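Local coordinates for protein adenosylmethionine-8-amino-7-oxononanoate aminotransferase (Methanocaldococcus jannaschii, PDB 6ZHK) that probably transfers the amino group of S-adenosylmethionine to 7-keto-8-aminopelargonic acid, a pyridoxal-phosphate-dependent step of biotin biosynthesis, at residues H87-L90 / L91-N95; A133-Y136 / Y137-G141; M211-L214 / N215-I218; K370-H373 / K374-K378. All coordinates share one frame; numbering follows the deposited sequence.

All four contacts are local, each between directly adjoining segments, and they follow one another along the chain without nesting or crossing. Interaction 1 closes a small loop that leads through strand 94-95 into helix 96-108. Interaction 2 forms the last turns of helix 122-140; the nearest atoms of interactions 1 and 2 are about 15 Å apart, and both touch the second subunit. Interaction 3 opens helix 211-224, which packs on strands 147-151 and 183-185 of the large mixed sheet and on helix 250-261. Interaction 4 lies late in helix 366-376, which leans on strands 394-399 and 436-439 and helix 447-463; its centre lies about 47 Å from those of interactions 1 and 2.

Interaction 1: H87-L90 / L91-N95; sequences HSTL and LGCGN
At the dimer interface of this fold type I aminotransferase, the loop leading into helix 96-108 doubles back, bringing Ser88, Thr89 and Leu90 against Leu91, Cys93 and Asn95. Thr89 OG1, swung opposite the backbone N (chi1 -163°), accepts from Leu91 N over 3.0 Å in a nearly straight bond, 166° at the hydrogen. Leu91 CD1 lies 3.4 Å from the same Thr89 OG1, the two side chains crossing at about a right angle. Further in, Leu90 CA makes a CA-H...O contact of 3.1 Å with Cys93 O. Asn95 ND2 reaches Ser88 O in a weak 3.3 Å bond while Leu90 CD1 rests against that nitrogen; Gly341 O takes a further bond from ND2, and Asn95 OD1 binds Ser98 OG as the residue caps the helix. From the second subunit, His23 ND1 binds Leu90 O, and a strand of that subunit pairs in parallel with Gly94 and Asn95. Leu91 lies about 5 Å, side chain to side chain, from Gly336, a predicted substrate-binding residue. One water fills the bend: it accepts from Ser88 OG at 2.6 Å and donates to Thr89 O and Gly94 O, at 2.6 and 2.8 Å from its oxygen. With three short bonds to both arms of the loop, the water acts as part of the structure, supplying the donor that two facing carbonyl acceptors need between them.

Interaction 2: A133-Y136 / Y137-G141; sequences AYQY and YVLRG
Tyr137 presents one ring face to the edge of Tyr136, whose CD2 stands 3.7 Å above the Tyr137 ring plane and over its centre. The pair is T-shaped: ring centroids of Tyr136 and Tyr137 lie 4.9 Å apart with planes at 77°, and Tyr137 CD2 in turn sits in plane at the edge of the Tyr136 ring. Arg140 NH1 meets the Tyr137 ring at its edge, in plane, while Tyr137 CE1 lies 3.5 Å above the plane of the Arg140 guanidinium, offset toward its rim. A bend at chi3 (71°) folds the arginine back along Tyr136, so that Arg140 CD packs by the phenol and Arg140 NH2 gives Tyr136 OH a weak 3.4 Å bond. The firmer partners lie outside: Tyr136 OH binds Glu318, Arg140 NH1 bridges to Asp262 and Asp142, and Arg145 makes a cation-pi contact with Tyr137. These residues form the final turns of helix 122-140, whose first residues, Gly122 and Ala123, probably bind pyridoxal phosphate. Leu139 N donates to Gln135 O and Arg140 N to Tyr136 O, each at 2.9 Å; Gly141, with phi 98°, then ends the helix in a Schellman motif. On another side of the helix Val138 CG2 packs 3.7 Å from Tyr134 CE2, and both side chains press on Val174 of the second subunit. Gln135 CG touches Leu139 CD1 at 3.9 Å, and the Gln135 side chain also meets Phe323 and Leu333.

Interaction 3: M211-L214 / N215-I218; sequences MECL and NEMI
Leu214 and Ile218 make the close apolar part of this contact, one turn apart: Leu214 CG lies 3.7 Å from Ile218 CD1, and Leu214 CD1 is 3.9 Å from Ile218 CG1. Ile218 CG1 points opposite its own carbonyl carbon (chi1 -68°), which folds the chain back over the preceding turn. Beneath them Ile218 N donates to Leu214 O at 2.8 Å. These are the opening turns of helix 211-224, an amphipathic helix flanking the large mixed sheet. Met217, buried, packs on Ile149, Val151 and Ala185 of two sheet strands and, together with Leu214, on Tyr250 and Val254 of helix 250-261. The solvent side is built differently. Met211, bent at chi2, brings its CE methyl to 3.3 Å from Asn215 OD1 and lies beside the amide, a van der Waals approach between two exposed side chains. Their backbones are held more firmly: Asn215 N to Met211 O is 2.8 Å and almost straight, 175° at the hydrogen. Glu212 is also exposed, its OE1 standing 6.1 Å from Glu216 OE1, a like-charge neighbour that might slightly raise the pKa of either carboxylate; Glu216 OE2 takes the backbone N-H of Asn186.

Interaction 4: K370-H373 / K374-K378; sequences KLFH and KELRK
Leu376 packs back onto Phe372 late in helix 366-376, in the C-terminal part of the fold. Its CB lies 3.6 Å from Phe372 O. CG, opposite its own carbonyl carbon (chi1 -72°), comes closer still, 3.2 Å from the same Phe372 O. From there CD1 turns over the phenylalanine ring in a CH-pi contact, 3.8 Å from the centroid of Phe372 and only 7° off the ring normal, while CD2 just grazes the rim at Phe372 CE1. Both side chains continue into Val395 and Leu439 of strands 394-399 and 436-439, and Phe372 also meets Cys454 of helix 447-463. Leu376 N makes two weak bonds, to Phe372 O and His373 O; His373 NE2 binds Gly392 O. Along the outer side Lys374 bends at its two last torsions, laying NZ 3.5 Å from Leu371 CD1 and pairing it with Glu375 OE2 at 2.7 Å. Glu375 is shared: Lys378 NZ completes the salt-bridge network through Glu375 OE1 at 3.5 Å, and the same Lys378 NZ donates to Glu375 O at 2.9 Å, in the carbonyl plane and on a lone pair.

Interaction 1: H87-L90 / L91-N95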
loop_
_atom_site.group_PDB
_atom_site.type_symbol
_atom_site.label_atom_id
_atom_site.label_comp_id
_atom_site.label_asym_id
_atom_site.label_seq_id
_atom_site.Cartn_x
_atom_site.Cartn_y
_atom_site.Cartn_z
ATOM N N HIS A 87 0.570 16.389 -3.673
ATOM C CA HIS A 87 1.529 15.340 -3.957
ATOM C C HIS A 87 2.533 15.767 -5.032
ATOM O O HIS A 87 2.182 16.042 -6.174
ATOM C CB HIS A 87 0.844 14.059 -4.428
ATOM C CG HIS A 87 1.874 13.005 -4.659
ATOM N ND1 HIS A 87 2.562 12.364 -3.607
ATOM C CD2 HIS A 87 2.369 12.522 -5.807
ATOM C CE1 HIS A 87 3.460 11.517 -4.125
ATOM N NE2 HIS A 87 3.373 11.628 -5.485
ATOM N N SER A 88 3.798 15.636 -4.694
ATOM C CA SER A 88 4.831 15.497 -5.720
ATOM C C SER A 88 5.790 14.380 -5.299
ATOM O O SER A 88 5.887 14.103 -4.107
ATOM C CB SER A 88 5.550 16.825 -5.961
ATOM O OG SER A 88 6.277 17.153 -4.771
ATOM N N THR A 89 6.614 13.901 -6.251
ATOM C CA THR A 89 7.346 12.653 -6.104
ATOM C C THR A 89 8.541 12.773 -5.154
ATOM O O THR A 89 9.252 13.826 -5.097
ATOM C CB THR A 89 7.740 12.134 -7.501
ATOM O OG1 THR A 89 8.080 10.771 -7.354
ATOM C CG2 THR A 89 8.947 12.831 -8.100
ATOM N N LEU A 90 8.889 11.624 -4.576
ATOM C CA LEU A 90 10.212 11.413 -3.977
ATOM C C LEU A 90 11.132 10.574 -4.882
ATOM O O LEU A 90 12.244 10.255 -4.481
ATOM C CB LEU A 90 10.045 10.743 -2.606
ATOM C CG LEU A 90 10.075 11.706 -1.415
ATOM C CD1 LEU A 90 8.935 12.658 -1.415
ATOM C CD2 LEU A 90 10.095 10.946 -0.085
ATOM N N LEU A 91 10.673 10.160 -6.086
ATOM C CA LEU A 91 11.571 9.414 -6.960
ATOM C C LEU A 91 12.507 10.446 -7.608
ATOM O O LEU A 91 12.110 11.145 -8.558
ATOM C CB LEU A 91 10.759 8.649 -8.025
ATOM C CG LEU A 91 10.131 7.295 -7.620
ATOM C CD1 LEU A 91 8.891 7.522 -6.761
ATOM C CD2 LEU A 91 9.776 6.513 -8.885
ATOM N N GLY A 92 13.701 10.607 -7.034
ATOM C CA GLY A 92 14.722 11.490 -7.587
ATOM C C GLY A 92 14.426 12.978 -7.320
ATOM O O GLY A 92 15.140 13.830 -7.830
ATOM N N CYS A 93 13.390 13.277 -6.546
ATOM C CA CYS A 93 13.071 14.620 -6.070
ATOM C C CYS A 93 12.788 14.543 -4.571
ATOM O O CYS A 93 12.606 13.443 -4.060
ATOM C CB CYS A 93 11.824 15.232 -6.707
ATOM S SG CYS A 93 11.924 15.311 -8.522
ATOM N N GLY A 94 12.615 15.707 -3.937
ATOM C CA GLY A 94 12.145 15.740 -2.574
ATOM C C GLY A 94 10.929 16.649 -2.395
ATOM O O GLY A 94 10.513 17.369 -3.339
ATOM N N ASN A 95 10.348 16.580 -1.191
ATOM C CA ASN A 95 9.294 17.546 -0.861
ATOM C C ASN A 95 9.468 17.980 0.583
ATOM O O ASN A 95 10.078 17.259 1.367
ATOM C CB ASN A 95 7.884 17.104 -1.247
ATOM C CG ASN A 95 7.356 15.952 -0.408
ATOM O OD1 ASN A 95 7.474 15.979 0.805
ATOM N ND2 ASN A 95 6.714 14.973 -1.023
HETATM O O HOH W 1 8.675 16.396 -5.229
#

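Interaction 2: A133-Y136 / Y137-G141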
loop_
_atom_site.group_PDB
_atom_site.type_symbol
_atom_site.label_atom_id
_atom_site.label_comp_id
_atom_site.label_asym_id
_atom_site.label_seq_id
_atom_site.Cartn_x
_atom_site.Cartn_y
_atom_site.Cartn_z
ATOM N N ALA A 133 16.561 -6.484 3.643
ATOM C CA ALA A 133 17.335 -7.464 4.399
ATOM C C ALA A 133 17.918 -8.473 3.403
ATOM O O ALA A 133 19.103 -8.708 3.392
ATOM C CB ALA A 133 16.498 -8.154 5.466
ATOM N N TYR A 134 17.073 -8.896 2.443
ATOM C CA TYR A 134 17.480 -9.896 1.466
ATOM C C TYR A 134 18.620 -9.321 0.626
ATOM O O TYR A 134 19.674 -9.984 0.407
ATOM C CB TYR A 134 16.304 -10.333 0.579
ATOM C CG TYR A 134 16.769 -11.371 -0.442
ATOM C CD1 TYR A 134 16.917 -12.705 -0.061
ATOM C CD2 TYR A 134 17.139 -11.010 -1.741
ATOM C CE1 TYR A 134 17.387 -13.666 -0.963
ATOM C CE2 TYR A 134 17.644 -11.947 -2.619
ATOM C CZ TYR A 134 17.748 -13.269 -2.239
ATOM O OH TYR A 134 18.253 -14.206 -3.115
ATOM N N GLN A 135 18.378 -8.116 0.101
ATOM C CA GLN A 135 19.343 -7.553 -0.841
ATOM C C GLN A 135 20.594 -7.066 -0.130
ATOM O O GLN A 135 21.690 -7.153 -0.697
ATOM C CB GLN A 135 18.703 -6.524 -1.768
ATOM C CG GLN A 135 19.722 -5.995 -2.781
ATOM C CD GLN A 135 19.026 -5.211 -3.850
ATOM O OE1 GLN A 135 17.895 -4.748 -3.673
ATOM N NE2 GLN A 135 19.778 -4.914 -4.900
ATOM N N TYR A 136 20.460 -6.665 1.140
ATOM C CA TYR A 136 21.654 -6.336 1.914
ATOM C C TYR A 136 22.680 -7.474 1.806
ATOM O O TYR A 136 23.873 -7.243 1.541
ATOM C CB TYR A 136 21.289 -6.131 3.375
ATOM C CG TYR A 136 22.442 -6.051 4.352
ATOM C CD1 TYR A 136 23.212 -4.887 4.499
ATOM C CD2 TYR A 136 22.762 -7.146 5.133
ATOM C CE1 TYR A 136 24.237 -4.806 5.466
ATOM C CE2 TYR A 136 23.792 -7.077 6.081
ATOM C CZ TYR A 136 24.551 -5.930 6.205
ATOM O OH TYR A 136 25.529 -5.870 7.181
ATOM N N TYR A 137 22.246 -8.707 2.083
ATOM C CA TYR A 137 23.203 -9.803 2.149
ATOM C C TYR A 137 23.718 -10.148 0.757
ATOM O O TYR A 137 24.882 -10.486 0.607
ATOM C CB TYR A 137 22.608 -11.055 2.804
ATOM C CG TYR A 137 22.415 -10.897 4.296
ATOM C CD1 TYR A 137 23.513 -10.842 5.148
ATOM C CD2 TYR A 137 21.137 -10.758 4.852
ATOM C CE1 TYR A 137 23.361 -10.716 6.530
ATOM C CE2 TYR A 137 20.987 -10.640 6.229
ATOM C CZ TYR A 137 22.083 -10.615 7.066
ATOM O OH TYR A 137 21.886 -10.470 8.416
ATOM N N VAL A 138 22.869 -10.030 -0.277
ATOM C CA VAL A 138 23.409 -10.263 -1.599
ATOM C C VAL A 138 24.541 -9.270 -1.878
ATOM O O VAL A 138 25.594 -9.627 -2.451
ATOM C CB VAL A 138 22.295 -10.070 -2.638
ATOM C CG1 VAL A 138 22.881 -9.980 -4.029
ATOM C CG2 VAL A 138 21.243 -11.165 -2.524
ATOM N N LEU A 139 24.326 -8.000 -1.546
ATOM C CA LEU A 139 25.278 -6.963 -1.889
ATOM C C LEU A 139 26.534 -7.136 -1.046
ATOM O O LEU A 139 27.610 -6.826 -1.503
ATOM C CB LEU A 139 24.664 -5.570 -1.617
ATOM C CG LEU A 139 23.637 -5.124 -2.670
ATOM C CD1 LEU A 139 22.929 -3.862 -2.215
ATOM C CD2 LEU A 139 24.322 -4.883 -4.010
ATOM N N ARG A 140 26.366 -7.598 0.174
ATOM C CA ARG A 140 27.505 -7.741 1.072
ATOM C C ARG A 140 28.343 -8.975 0.694
ATOM O O ARG A 140 29.449 -9.159 1.214
ATOM C CB ARG A 140 27.024 -7.944 2.505
ATOM C CG ARG A 140 28.099 -7.698 3.563
ATOM C CD ARG A 140 27.478 -7.879 4.942
ATOM N NE ARG A 140 27.144 -9.277 5.289
ATOM C CZ ARG A 140 27.022 -9.735 6.516
ATOM N NH1 ARG A 140 26.804 -11.011 6.713
ATOM N NH2 ARG A 140 27.058 -8.910 7.547
ATOM N N GLY A 141 27.857 -9.795 -0.244
ATOM C CA GLY A 141 28.643 -10.942 -0.714
ATOM C C GLY A 141 28.275 -12.256 -0.048
ATOM O O GLY A 141 28.859 -13.306 -0.355
#

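Interaction 3: M211-L214 / N215-I218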
loop_
_atom_site.group_PDB
_atom_site.type_symbol
_atom_site.label_atom_id
_atom_site.label_comp_id
_atom_site.label_asym_id
_atom_site.label_seq_id
_atom_site.Cartn_x
_atom_site.Cartn_y
_atom_site.Cartn_z
ATOM N N MET A 211 10.960 -19.458 29.145
ATOM C CA MET A 211 12.365 -19.570 28.777
ATOM C C MET A 211 12.583 -20.691 27.756
ATOM O O MET A 211 13.452 -20.581 26.890
ATOM C CB MET A 211 13.262 -19.828 29.996
ATOM C CG MET A 211 14.734 -19.754 29.681
ATOM S SD MET A 211 15.482 -18.194 29.044
ATOM C CE MET A 211 17.084 -18.804 28.498
ATOM N N GLU A 212 11.833 -21.782 27.919
ATOM C CA GLU A 212 11.772 -22.934 27.029
ATOM C C GLU A 212 11.557 -22.451 25.590
ATOM O O GLU A 212 12.215 -22.913 24.642
ATOM C CB GLU A 212 10.506 -23.724 27.384
ATOM C CG GLU A 212 10.694 -25.206 27.640
ATOM C CD GLU A 212 11.162 -26.021 26.452
ATOM O OE1 GLU A 212 10.748 -25.718 25.308
ATOM O OE2 GLU A 212 11.930 -26.975 26.678
ATOM N N CYS A 213 10.621 -21.510 25.465
ATOM C CA CYS A 213 10.260 -20.960 24.167
ATOM C C CYS A 213 11.342 -19.998 23.652
ATOM O O CYS A 213 11.648 -20.031 22.460
ATOM C CB CYS A 213 8.871 -20.326 24.177
ATOM S SG CYS A 213 7.523 -21.498 23.870
ATOM N N LEU A 214 11.948 -19.171 24.523
ATOM C CA LEU A 214 13.057 -18.338 24.064
ATOM C C LEU A 214 14.207 -19.216 23.545
ATOM O O LEU A 214 14.721 -18.997 22.432
ATOM C CB LEU A 214 13.511 -17.404 25.193
ATOM C CG LEU A 214 14.700 -16.529 24.847
ATOM C CD1 LEU A 214 14.506 -15.777 23.501
ATOM C CD2 LEU A 214 15.025 -15.590 26.018
ATOM N N ASN A 215 14.597 -20.229 24.345
ATOM C CA ASN A 215 15.667 -21.146 23.972
ATOM C C ASN A 215 15.354 -21.818 22.631
ATOM O O ASN A 215 16.250 -22.043 21.835
ATOM C CB ASN A 215 15.989 -22.169 25.084
ATOM C CG ASN A 215 16.927 -21.668 26.171
ATOM O OD1 ASN A 215 17.789 -20.803 25.920
ATOM N ND2 ASN A 215 16.765 -22.213 27.376
ATOM N N GLU A 216 14.091 -22.142 22.373
ATOM C CA GLU A 216 13.717 -22.781 21.124
ATOM C C GLU A 216 14.081 -21.849 19.958
ATOM O O GLU A 216 14.659 -22.312 18.972
ATOM C CB GLU A 216 12.231 -23.136 21.136
ATOM C CG GLU A 216 11.721 -23.431 19.737
ATOM C CD GLU A 216 10.260 -23.136 19.395
ATOM O OE1 GLU A 216 9.516 -22.549 20.244
ATOM O OE2 GLU A 216 9.856 -23.550 18.293
ATOM N N MET A 217 13.731 -20.550 20.100
ATOM C CA MET A 217 13.942 -19.538 19.066
ATOM C C MET A 217 15.436 -19.270 18.874
ATOM O O MET A 217 15.945 -19.102 17.759
ATOM C CB MET A 217 13.201 -18.240 19.416
ATOM C CG MET A 217 13.601 -17.089 18.514
ATOM S SD MET A 217 13.130 -17.404 16.777
ATOM C CE MET A 217 11.501 -16.645 16.711
ATOM N N ILE A 218 16.171 -19.165 19.986
ATOM C CA ILE A 218 17.591 -18.884 19.882
ATOM C C ILE A 218 18.263 -20.040 19.147
ATOM O O ILE A 218 19.111 -19.809 18.279
ATOM C CB ILE A 218 18.199 -18.690 21.288
ATOM C CG1 ILE A 218 17.642 -17.397 21.903
ATOM C CG2 ILE A 218 19.709 -18.662 21.130
ATOM C CD1 ILE A 218 18.058 -17.133 23.396
#

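Interaction 4: K370-H373 / K374-K378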
loop_
_atom_site.group_PDB
_atom_site.type_symbol
_atom_site.label_atom_id
_atom_site.label_comp_id
_atom_site.label_asym_id
_atom_site.label_seq_id
_atom_site.Cartn_x
_atom_site.Cartn_y
_atom_site.Cartn_z
ATOM N N LYS A 370 -3.225 2.394 33.840
ATOM C CA LYS A 370 -3.339 1.760 35.148
ATOM C C LYS A 370 -4.816 1.594 35.528
ATOM O O LYS A 370 -5.236 0.538 35.986
ATOM C CB LYS A 370 -2.621 2.631 36.184
ATOM C CG LYS A 370 -1.430 2.026 36.917
ATOM C CD LYS A 370 -0.344 3.078 37.105
ATOM C CE LYS A 370 1.028 2.494 37.323
ATOM N NZ LYS A 370 2.031 3.369 36.676
ATOM N N LEU A 371 -5.623 2.630 35.286
ATOM C CA LEU A 371 -7.060 2.552 35.540
ATOM C C LEU A 371 -7.734 1.481 34.678
ATOM O O LEU A 371 -8.572 0.710 35.154
ATOM C CB LEU A 371 -7.692 3.941 35.366
ATOM C CG LEU A 371 -9.234 3.960 35.448
ATOM C CD1 LEU A 371 -9.748 3.623 36.862
ATOM C CD2 LEU A 371 -9.837 5.258 34.928
ATOM N N PHE A 372 -7.401 1.456 33.375
ATOM C CA PHE A 372 -7.922 0.450 32.460
ATOM C C PHE A 372 -7.653 -0.976 32.983
ATOM O O PHE A 372 -8.545 -1.816 33.010
ATOM C CB PHE A 372 -7.243 0.658 31.084
ATOM C CG PHE A 372 -7.765 -0.163 29.932
ATOM C CD1 PHE A 372 -9.114 -0.459 29.845
ATOM C CD2 PHE A 372 -6.923 -0.625 28.926
ATOM C CE1 PHE A 372 -9.634 -1.132 28.746
ATOM C CE2 PHE A 372 -7.422 -1.363 27.845
ATOM C CZ PHE A 372 -8.778 -1.612 27.760
ATOM N N HIS A 373 -6.415 -1.259 33.392
ATOM C CA HIS A 373 -6.094 -2.626 33.790
ATOM C C HIS A 373 -6.842 -2.983 35.074
ATOM O O HIS A 373 -7.243 -4.140 35.241
ATOM C CB HIS A 373 -4.558 -2.861 33.891
ATOM C CG HIS A 373 -3.846 -2.729 32.578
ATOM N ND1 HIS A 373 -2.467 -2.707 32.475
ATOM C CD2 HIS A 373 -4.321 -2.588 31.313
ATOM C CE1 HIS A 373 -2.113 -2.569 31.193
ATOM N NE2 HIS A 373 -3.235 -2.516 30.446
ATOM N N LYS A 374 -6.974 -2.013 35.983
ATOM C CA LYS A 374 -7.678 -2.211 37.248
ATOM C C LYS A 374 -9.157 -2.507 36.990
ATOM O O LYS A 374 -9.718 -3.437 37.573
ATOM C CB LYS A 374 -7.461 -0.977 38.131
ATOM C CG LYS A 374 -8.317 -0.972 39.389
ATOM C CD LYS A 374 -7.937 0.097 40.371
ATOM C CE LYS A 374 -8.508 1.476 40.109
ATOM N NZ LYS A 374 -9.920 1.435 39.647
ATOM N N GLU A 375 -9.762 -1.812 36.012
ATOM C CA GLU A 375 -11.173 -1.969 35.653
ATOM C C GLU A 375 -11.487 -3.232 34.861
ATOM O O GLU A 375 -12.643 -3.667 34.821
ATOM C CB GLU A 375 -11.723 -0.730 34.937
ATOM C CG GLU A 375 -11.735 0.534 35.777
ATOM C CD GLU A 375 -12.618 0.461 37.032
ATOM O OE1 GLU A 375 -13.821 0.165 36.890
ATOM O OE2 GLU A 375 -12.067 0.627 38.159
ATOM N N LEU A 376 -10.475 -3.850 34.231
ATOM C CA LEU A 376 -10.625 -5.116 33.530
ATOM C C LEU A 376 -10.556 -6.317 34.493
ATOM O O LEU A 376 -10.921 -7.461 34.141
ATOM C CB LEU A 376 -9.478 -5.218 32.506
ATOM C CG LEU A 376 -9.553 -4.318 31.266
ATOM C CD1 LEU A 376 -8.178 -4.284 30.561
ATOM C CD2 LEU A 376 -10.656 -4.826 30.344
ATOM N N ARG A 377 -10.018 -6.100 35.708
ATOM C CA ARG A 377 -9.814 -7.251 36.576
ATOM C C ARG A 377 -11.096 -8.049 36.831
ATOM O O ARG A 377 -11.041 -9.269 36.841
ATOM C CB ARG A 377 -9.211 -6.817 37.924
ATOM C CG ARG A 377 -7.725 -6.500 37.850
ATOM C CD ARG A 377 -7.313 -6.231 39.277
ATOM N NE ARG A 377 -6.425 -5.080 39.364
ATOM C CZ ARG A 377 -6.323 -4.306 40.450
ATOM N NH1 ARG A 377 -7.080 -4.554 41.513
ATOM N NH2 ARG A 377 -5.482 -3.284 40.474
ATOM N N LYS A 378 -12.241 -7.371 37.035
ATOM C CA LYS A 378 -13.503 -8.051 37.332
ATOM C C LYS A 378 -13.930 -9.009 36.227
ATOM O O LYS A 378 -14.763 -9.884 36.467
ATOM C CB LYS A 378 -14.617 -7.033 37.615
ATOM C CG LYS A 378 -14.810 -5.978 36.511
ATOM C CD LYS A 378 -16.101 -5.154 36.648
ATOM C CE LYS A 378 -16.179 -3.992 35.657
ATOM N NZ LYS A 378 -15.185 -2.916 35.949
#